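Local coordinates for protein homoserine dehydrogenase (Thermoplasma acidophilum, PDB 3ING) that probably catalyses the NADP-dependent interconversion of aspartate semialdehyde and homoserine, a shared step in threonine and methionine biosynthesis, at residues Y138-A143 / V314-L319; G147-F152 / V297-I302; D283-Q288 / I302-Y307. All blocks are in the same frame, centred on the assembly; numbering follows the deposited sequence. Where two conformers were deposited one is given.

Interaction 1: Y138-A143 / V314-L319. With NA (sodium ion), chain B.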
# COMPACT_ATOMS: atom_id res chain seq x y z
N TYR A 138 21.43 1.18 -1.44
CA TYR A 138 20.06 1.35 -1.92
C TYR A 138 19.64 2.78 -1.93
O TYR A 138 20.19 3.59 -1.19
CB TYR A 138 19.08 0.61 -0.98
CG TYR A 138 19.34 -0.87 -0.90
CD1 TYR A 138 18.87 -1.73 -1.89
CD2 TYR A 138 20.09 -1.41 0.12
CE1 TYR A 138 19.10 -3.10 -1.83
CE2 TYR A 138 20.35 -2.78 0.17
CZ TYR A 138 19.84 -3.61 -0.80
OH TYR A 138 20.09 -4.97 -0.77
N ILE A 139 18.64 3.07 -2.78
CA ILE A 139 17.98 4.34 -2.79
C ILE A 139 16.49 4.13 -2.81
O ILE A 139 15.97 3.30 -3.58
CB ILE A 139 18.44 5.23 -4.00
CG1 ILE A 139 17.74 6.59 -3.94
CG2 ILE A 139 18.26 4.49 -5.38
CD1 ILE A 139 18.43 7.71 -4.76
N ARG A 140 15.78 4.88 -1.95
CA ARG A 140 14.32 4.89 -1.98
C ARG A 140 13.84 6.31 -2.25
O ARG A 140 14.54 7.31 -1.99
CB ARG A 140 13.70 4.30 -0.69
CG ARG A 140 14.01 2.82 -0.46
CD ARG A 140 13.13 2.24 0.71
NE ARG A 140 11.73 2.20 0.30
CZ ARG A 140 11.17 1.21 -0.41
NH1 ARG A 140 11.86 0.16 -0.75
NH2 ARG A 140 9.89 1.28 -0.77
N TYR A 141 12.65 6.39 -2.85
CA TYR A 141 12.13 7.61 -3.47
C TYR A 141 10.61 7.74 -3.44
O TYR A 141 9.98 8.31 -4.34
CB TYR A 141 12.73 7.71 -4.87
CG TYR A 141 12.72 6.42 -5.70
CD1 TYR A 141 11.60 6.07 -6.44
CD2 TYR A 141 13.82 5.58 -5.74
CE1 TYR A 141 11.57 4.90 -7.20
CE2 TYR A 141 13.80 4.41 -6.52
CZ TYR A 141 12.67 4.07 -7.23
OH TYR A 141 12.63 2.91 -8.00
N GLU A 142 10.00 7.27 -2.36
CA GLU A 142 8.57 7.38 -2.20
C GLU A 142 8.02 8.77 -2.49
O GLU A 142 7.04 8.93 -3.21
CB GLU A 142 8.15 7.00 -0.79
CG GLU A 142 6.62 6.88 -0.66
CD GLU A 142 6.08 5.76 -1.53
OE1 GLU A 142 6.52 4.62 -1.32
OE2 GLU A 142 5.28 6.04 -2.43
N ALA A 143 8.61 9.77 -1.87
CA ALA A 143 8.14 11.15 -1.99
C ALA A 143 8.30 11.78 -3.36
O ALA A 143 7.72 12.83 -3.61
CB ALA A 143 8.86 12.03 -0.92
N VAL A 314 9.88 9.66 5.80
CA VAL A 314 10.24 8.97 7.04
C VAL A 314 9.87 7.48 6.94
O VAL A 314 10.56 6.64 7.50
CB VAL A 314 9.69 9.66 8.32
CG1 VAL A 314 9.99 8.81 9.58
CG2 VAL A 314 10.31 11.05 8.47
N ASN A 315 8.81 7.16 6.19
CA ASN A 315 8.50 5.75 5.93
C ASN A 315 9.67 5.09 5.21
O ASN A 315 10.09 4.00 5.57
CB ASN A 315 7.23 5.58 5.10
CG ASN A 315 6.79 4.15 5.05
OD1 ASN A 315 6.97 3.45 4.03
ND2 ASN A 315 6.31 3.67 6.18
N ASP A 316 10.24 5.78 4.21
CA ASP A 316 11.41 5.27 3.50
C ASP A 316 12.59 5.05 4.46
O ASP A 316 13.29 4.03 4.36
CB ASP A 316 11.85 6.17 2.35
CG ASP A 316 11.08 5.91 1.04
OD1 ASP A 316 10.43 4.84 0.88
OD2 ASP A 316 11.21 6.78 0.14
N ILE A 317 12.82 6.00 5.36
CA ILE A 317 13.90 5.85 6.37
C ILE A 317 13.70 4.58 7.22
O ILE A 317 14.65 3.80 7.48
CB ILE A 317 13.98 7.10 7.30
CG1 ILE A 317 14.42 8.35 6.49
CG2 ILE A 317 14.94 6.84 8.49
CD1 ILE A 317 14.44 9.68 7.31
N LEU A 318 12.45 4.35 7.62
CA LEU A 318 12.13 3.21 8.47
C LEU A 318 12.21 1.91 7.67
O LEU A 318 12.72 0.90 8.18
CB LEU A 318 10.76 3.41 9.11
CG LEU A 318 10.74 4.58 10.09
CD1 LEU A 318 9.33 4.81 10.67
CD2 LEU A 318 11.76 4.33 11.22
N LEU A 319 11.80 1.94 6.41
CA LEU A 319 11.96 0.72 5.57
C LEU A 319 13.44 0.37 5.44
O LEU A 319 13.81 -0.80 5.51
CB LEU A 319 11.33 0.89 4.19
CG LEU A 319 9.78 0.88 4.12
CD1 LEU A 319 9.26 1.31 2.74
CD2 LEU A 319 9.33 -0.57 4.47
NA NA B . 4.40 8.66 -3.11
O HOH W 1 9.20 3.95 -1.30
O HOH W 2 11.05 9.51 -0.30

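Interaction 2: G147-F152 / V297-I302. With NA (sodium ion), chain B.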
# COMPACT_ATOMS: atom_id res chain seq x y z
N GLY A 147 3.71 12.92 -3.69
CA GLY A 147 4.15 13.19 -2.31
C GLY A 147 3.74 12.20 -1.25
O GLY A 147 4.44 11.23 -0.97
N GLY A 148 2.58 12.41 -0.67
CA GLY A 148 2.15 11.63 0.46
C GLY A 148 1.30 10.42 0.16
O GLY A 148 0.88 9.72 1.07
N VAL A 149 1.04 10.12 -1.10
CA VAL A 149 0.24 8.93 -1.41
C VAL A 149 1.17 7.73 -1.51
O VAL A 149 2.12 7.78 -2.25
CB VAL A 149 -0.53 9.06 -2.74
CG1 VAL A 149 -1.36 7.80 -2.95
CG2 VAL A 149 -1.43 10.31 -2.73
N PRO A 150 0.92 6.66 -0.74
CA PRO A 150 1.75 5.47 -0.90
C PRO A 150 1.70 4.89 -2.31
O PRO A 150 0.62 4.60 -2.84
CB PRO A 150 1.15 4.47 0.10
CG PRO A 150 0.43 5.33 1.09
CD PRO A 150 -0.09 6.50 0.30
N LEU A 151 2.88 4.72 -2.91
CA LEU A 151 2.98 4.32 -4.28
C LEU A 151 4.10 3.29 -4.39
O LEU A 151 3.84 2.11 -4.64
CB LEU A 151 3.23 5.58 -5.15
CG LEU A 151 2.96 5.47 -6.65
CD1 LEU A 151 2.86 6.85 -7.34
CD2 LEU A 151 3.96 4.61 -7.33
N PHE A 152 5.35 3.70 -4.18
CA PHE A 152 6.44 2.72 -4.38
C PHE A 152 6.43 1.65 -3.31
O PHE A 152 6.76 0.49 -3.58
CB PHE A 152 7.79 3.41 -4.58
CG PHE A 152 7.84 4.22 -5.83
CD1 PHE A 152 7.75 3.61 -7.08
CD2 PHE A 152 7.85 5.58 -5.78
CE1 PHE A 152 7.72 4.35 -8.21
CE2 PHE A 152 7.86 6.32 -6.93
CZ PHE A 152 7.79 5.71 -8.15
N VAL A 297 -5.98 -1.70 -8.64
CA VAL A 297 -5.93 -1.08 -7.34
C VAL A 297 -5.90 0.42 -7.46
O VAL A 297 -5.15 0.97 -8.28
CB VAL A 297 -4.70 -1.58 -6.50
CG1 VAL A 297 -4.62 -0.82 -5.17
CG2 VAL A 297 -4.78 -3.12 -6.27
N ASN A 298 -6.72 1.08 -6.65
CA ASN A 298 -6.82 2.53 -6.61
C ASN A 298 -6.32 3.06 -5.28
O ASN A 298 -6.67 2.53 -4.25
CB ASN A 298 -8.26 3.00 -6.83
CG ASN A 298 -8.97 2.23 -7.93
OD1 ASN A 298 -8.49 2.16 -9.06
ND2 ASN A 298 -10.14 1.66 -7.60
N VAL A 299 -5.56 4.15 -5.31
CA VAL A 299 -4.94 4.70 -4.08
C VAL A 299 -4.97 6.20 -4.22
O VAL A 299 -4.67 6.73 -5.30
CB VAL A 299 -3.50 4.22 -3.87
CG1 VAL A 299 -2.94 4.74 -2.50
CG2 VAL A 299 -3.37 2.68 -3.97
N SER A 300 -5.41 6.87 -3.18
CA SER A 300 -5.44 8.33 -3.18
C SER A 300 -5.31 8.86 -1.75
O SER A 300 -5.24 8.10 -0.79
CB SER A 300 -6.73 8.83 -3.84
OG SER A 300 -7.88 8.48 -3.11
N ASP A 301 -5.27 10.18 -1.61
CA ASP A 301 -5.38 10.77 -0.29
C ASP A 301 -6.30 11.97 -0.32
O ASP A 301 -6.75 12.39 -1.38
CB ASP A 301 -4.01 11.11 0.34
CG ASP A 301 -3.21 12.13 -0.45
OD1 ASP A 301 -3.71 12.68 -1.44
OD2 ASP A 301 -2.03 12.31 -0.09
N ILE A 302 -6.51 12.55 0.85
CA ILE A 302 -7.42 13.66 0.99
C ILE A 302 -6.69 14.99 0.88
O ILE A 302 -7.17 15.93 0.27
CB ILE A 302 -8.14 13.53 2.34
CG1 ILE A 302 -9.01 12.26 2.35
CG2 ILE A 302 -9.00 14.74 2.66
CD1 ILE A 302 -10.09 12.24 1.32
NA NA B . 4.40 8.66 -3.11

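Interaction 3: D283-Q288 / I302-Y307. With NDP (NADPH dihydro-nicotinamide-adenine-dinucleotide phosphate), chain C; EDO (1,2-ethanediol), chain F.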
# COMPACT_ATOMS: atom_id res chain seq x y z
N ASP A 283 -7.55 18.92 -3.06
CA ASP A 283 -6.24 18.95 -2.38
C ASP A 283 -5.50 17.63 -2.36
O ASP A 283 -4.45 17.50 -1.72
CB ASP A 283 -6.43 19.40 -0.93
CG ASP A 283 -6.93 20.80 -0.81
OD1 ASP A 283 -6.38 21.67 -1.52
OD2 ASP A 283 -7.90 21.02 -0.06
N GLY A 284 -6.01 16.65 -3.09
CA GLY A 284 -5.42 15.33 -3.04
C GLY A 284 -4.75 14.90 -4.32
O GLY A 284 -4.84 15.60 -5.34
N LEU A 285 -4.12 13.73 -4.26
CA LEU A 285 -3.50 13.06 -5.41
C LEU A 285 -3.90 11.59 -5.39
O LEU A 285 -4.45 11.10 -4.39
CB LEU A 285 -1.98 13.20 -5.35
CG LEU A 285 -1.36 14.61 -5.40
CD1 LEU A 285 0.20 14.55 -5.26
CD2 LEU A 285 -1.72 15.23 -6.69
N GLY A 286 -3.65 10.87 -6.46
CA GLY A 286 -4.00 9.45 -6.49
C GLY A 286 -3.75 8.83 -7.83
O GLY A 286 -3.42 9.52 -8.79
N TYR A 287 -3.89 7.51 -7.88
CA TYR A 287 -3.61 6.74 -9.05
C TYR A 287 -4.34 5.38 -9.08
O TYR A 287 -4.98 4.93 -8.10
CB TYR A 287 -2.10 6.50 -9.17
CG TYR A 287 -1.56 5.64 -8.03
CD1 TYR A 287 -1.61 4.27 -8.09
CD2 TYR A 287 -1.04 6.21 -6.88
CE1 TYR A 287 -1.14 3.46 -7.04
CE2 TYR A 287 -0.58 5.42 -5.84
CZ TYR A 287 -0.62 4.04 -5.92
OH TYR A 287 -0.14 3.24 -4.87
N GLN A 288 -4.17 4.69 -10.20
CA GLN A 288 -4.75 3.39 -10.40
C GLN A 288 -3.66 2.52 -11.02
O GLN A 288 -3.03 2.94 -11.99
CB GLN A 288 -5.95 3.52 -11.34
CG GLN A 288 -6.65 2.23 -11.67
CD GLN A 288 -7.89 2.41 -12.52
OE1 GLN A 288 -7.81 2.52 -13.75
NE2 GLN A 288 -9.05 2.37 -11.88
N ILE A 302 -6.51 12.55 0.85
CA ILE A 302 -7.42 13.66 0.99
C ILE A 302 -6.69 14.99 0.88
O ILE A 302 -7.17 15.93 0.27
CB ILE A 302 -8.14 13.53 2.34
CG1 ILE A 302 -9.01 12.26 2.35
CG2 ILE A 302 -9.00 14.74 2.66
CD1 ILE A 302 -10.09 12.24 1.32
N TYR A 303 -5.52 15.10 1.49
CA TYR A 303 -4.81 16.35 1.48
C TYR A 303 -3.34 16.01 1.32
O TYR A 303 -2.76 15.45 2.23
CB TYR A 303 -5.05 17.09 2.78
CG TYR A 303 -4.44 18.47 2.80
CD1 TYR A 303 -3.12 18.66 3.17
CD2 TYR A 303 -5.18 19.58 2.41
CE1 TYR A 303 -2.54 19.94 3.15
CE2 TYR A 303 -4.63 20.85 2.37
CZ TYR A 303 -3.32 21.04 2.76
OH TYR A 303 -2.78 22.33 2.76
N ASP A 304 -2.77 16.31 0.17
CA ASP A 304 -1.39 15.97 -0.06
C ASP A 304 -0.54 17.24 0.03
O ASP A 304 -0.58 18.10 -0.84
CB ASP A 304 -1.22 15.34 -1.42
CG ASP A 304 0.06 14.57 -1.54
OD1 ASP A 304 1.13 15.19 -1.76
OD2 ASP A 304 -0.01 13.35 -1.39
N GLY A 305 0.17 17.37 1.13
CA GLY A 305 0.97 18.55 1.39
C GLY A 305 2.36 18.14 1.77
O GLY A 305 2.67 16.94 1.79
N PRO A 306 3.22 19.13 2.08
CA PRO A 306 4.60 18.84 2.48
C PRO A 306 4.71 18.03 3.78
O PRO A 306 5.69 17.32 3.96
CB PRO A 306 5.22 20.23 2.62
CG PRO A 306 4.08 21.13 2.81
CD PRO A 306 2.95 20.56 2.05
N TYR A 307 3.71 18.11 4.65
CA TYR A 307 3.75 17.30 5.87
C TYR A 307 3.62 15.79 5.53
O TYR A 307 4.30 14.95 6.08
CB TYR A 307 2.68 17.74 6.85
CG TYR A 307 2.64 16.91 8.10
CD1 TYR A 307 3.58 17.09 9.10
CD2 TYR A 307 1.67 15.94 8.26
CE1 TYR A 307 3.56 16.31 10.24
CE2 TYR A 307 1.62 15.18 9.41
CZ TYR A 307 2.58 15.36 10.38
OH TYR A 307 2.54 14.56 11.49
PA NDP C . 11.94 24.28 -0.39
O1A NDP C . 10.88 24.72 0.53
O2A NDP C . 12.40 25.26 -1.40
O5B NDP C . 13.24 23.81 0.44
C5B NDP C . 14.48 23.45 -0.13
C4B NDP C . 15.54 23.31 0.96
O4B NDP C . 16.81 23.05 0.41
C3B NDP C . 15.74 24.63 1.73
O3B NDP C . 16.23 24.38 3.03
C2B NDP C . 16.78 25.33 0.92
O2B NDP C . 17.51 26.29 1.62
C1B NDP C . 17.67 24.16 0.61
N9A NDP C . 18.51 24.32 -0.58
C8A NDP C . 18.29 25.00 -1.74
N7A NDP C . 19.36 24.77 -2.56
C5A NDP C . 20.22 23.96 -1.92
C6A NDP C . 21.44 23.46 -2.32
N6A NDP C . 21.80 23.50 -3.60
N1A NDP C . 22.06 22.65 -1.44
C2A NDP C . 21.56 22.36 -0.18
N3A NDP C . 20.33 22.85 0.23
C4A NDP C . 19.70 23.65 -0.68
O3 NDP C . 11.49 22.93 -1.15
PN NDP C . 10.40 21.87 -0.63
O1N NDP C . 9.03 22.38 -0.93
O2N NDP C . 10.78 21.51 0.78
O5D NDP C . 10.65 20.59 -1.60
C5D NDP C . 11.87 19.89 -1.38
C4D NDP C . 11.98 18.75 -2.39
O4D NDP C . 10.88 17.89 -2.17
C3D NDP C . 11.88 19.18 -3.83
O3D NDP C . 12.84 18.54 -4.67
C2D NDP C . 10.46 18.84 -4.22
O2D NDP C . 10.31 18.59 -5.59
C1D NDP C . 10.20 17.61 -3.39
N1N NDP C . 8.79 17.33 -3.17
C2N NDP C . 8.00 18.28 -2.59
C3N NDP C . 6.62 18.15 -2.52
C7N NDP C . 5.84 19.15 -1.75
O7N NDP C . 4.74 18.67 -1.07
N7N NDP C . 6.24 20.40 -1.60
C4N NDP C . 5.95 16.80 -2.76
C5N NDP C . 6.92 15.82 -3.36
C6N NDP C . 8.28 16.11 -3.52
P2B NDP C . 16.83 27.50 2.43
O1X NDP C . 18.05 28.31 2.77
O2X NDP C . 15.93 27.00 3.61
O3X NDP C . 15.96 28.17 1.42
C1 EDO F . -5.72 17.60 -7.89
O1 EDO F . -6.93 17.28 -7.20
C2 EDO F . -5.15 18.95 -7.45
O2 EDO F . -4.18 18.76 -6.42
O HOH W 3 -9.15 17.12 -1.28

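Interaction 1: Y138-A143 / V314-L319
D316, on the inner side of helix 306-321, reaches R140 with one carboxylate oxygen and the backbone of E142 with the other. OD1 forms a salt bridge with R140 NE, 3.0 Å away and nearly straight at the hydrogen (163°). The oxygen lies in the plane of the guanidinium group, whereas the arginine comes down on the carboxylate from above its plane, the two flat groups being turned 72° apart. OD2 instead offers its syn lone pair to the amide of E142, with 2.8 Å between D316 OD2 and E142 N. Two waters add to this grip. One joins OD2 to A143 N; the other lies within hydrogen-bonding distance of OD1, R140 NH2 and E142 OE1. The buried carboxylate is thus held by protein and solvent partners at both oxygens.

The contact packs helix 306-321 against the Rossmann-type nucleotide-binding sheet and lies at the edge strand of that sheet, 139-140, which runs parallel to 112-115. D316 also packs on V114 of that neighbouring strand.

R140 folds back through a bend at chi3 (67°), which lays its guanidinium beside the helix. L319 crosses it at about a right angle and sets CD1 over one face, 3.6 Å from R140 NH2; the same leucine meets L160 of the second subunit. A further salt bridge, from NH2 to D156, gives the arginine a second acidic partner.

E142 rests its CB against the D316 carboxylate, then turns away: a bend at chi2 carries OE2 to the sodium ion, 2.8 Å off, which E142 O also binds. V145, A146 and V149 complete the metal site through their carbonyl oxygens. The E142 carboxylate is further fixed by the amides of L151 and S153.

Interaction 2: G147-F152 / V297-I302
The D301 carboxylate carries V149 CG2 over one of its faces, with the methyl almost equally distant from the three atoms of the group: 3.4 Å from D301 CG and OD2 and 3.5 Å from OD1. The carboxylate's OD1 accepts the amide of L285 on the adjoining strand, while OD2 also comes near the G148 backbone.

The other branch of V149, CG1, stands anti to the backbone N (chi1 -178°) and presses on V299 CG1 at 3.5 Å, tighter than an ordinary methyl contact. V299 CG1 touches P150 O as well, 3.6 Å away. With an alanine in place of V149 both methyls are gone, which is likely to open a gap beside V299 CG1 and uncover the D301 face.

The segment 147-152 is thereby laid against strand 296-301, an edge strand of the antiparallel sheet within this chain that pairs antiparallel with a strand of the second subunit.

No hydrogen bond links the two segments. V149 O binds the sodium ion at 2.6 Å, P150 O the hydroxyl of Y287 and G148 N the carboxylate of D304, which implies that methyl packing makes the contact while polar bonds outside it fix the loop.

Interaction 3: D283-Q288 / I302-Y307
D283 meets the loop I302-D304 through its backbone and its side chain. A water joins its N to I302 O, and its O receives the amide of D304 in a nearly straight bond (2.8 Å from D304 N to D283 O, 172° at the hydrogen). The same oxygen has a CH...O contact with Y303 CA. D283 CB lies 3.6 Å from Y303 CD2, approaching the ring obliquely; the carboxylate beyond it pairs with K198. G284 follows, passing close to I302 O. L285 then lies across the D304 side chain, its CD1 3.7 Å from D304 OD1. In that aspartate a chi1 of -161° swings the carboxylate away from its own N, toward L285 and G148, whose N is bound by OD2. From G286 the chain enters strand 286-291, paired with 296-301 in a beta hairpin; the contact lies at the open end of this hairpin.

Past D304, G305 occupies the N-cap position of helix 306-321 and P306 N comes 3.5 Å from the carboxamide oxygen O7N of NADPH. One main-chain hydrogen bond joins the segments directly, while the acids D283 and D304 find polar partners elsewhere, consistent with a firmly held approach to the cofactor.

Interactions 1 and 2 meet at the sodium ion, which binds both E142 and V149; their centres are 15 Å apart. E142 OE2 also lies 2.9 Å from F152 N, a probable hydrogen bond at the start of helix 152-157. Interactions 2 and 3, with centres 7 Å apart, share I302, and Y287 OH comes 2.6 Å from P150 O. Interactions 1 and 3 do not touch, yet both use helix 306-321, whose first turn borders the NADPH carboxamide. A143, G147, G305 and P306 all belong to the cofactor pocket, and the side chain of L285 is about 6 Å from that of K217, the predicted proton donor.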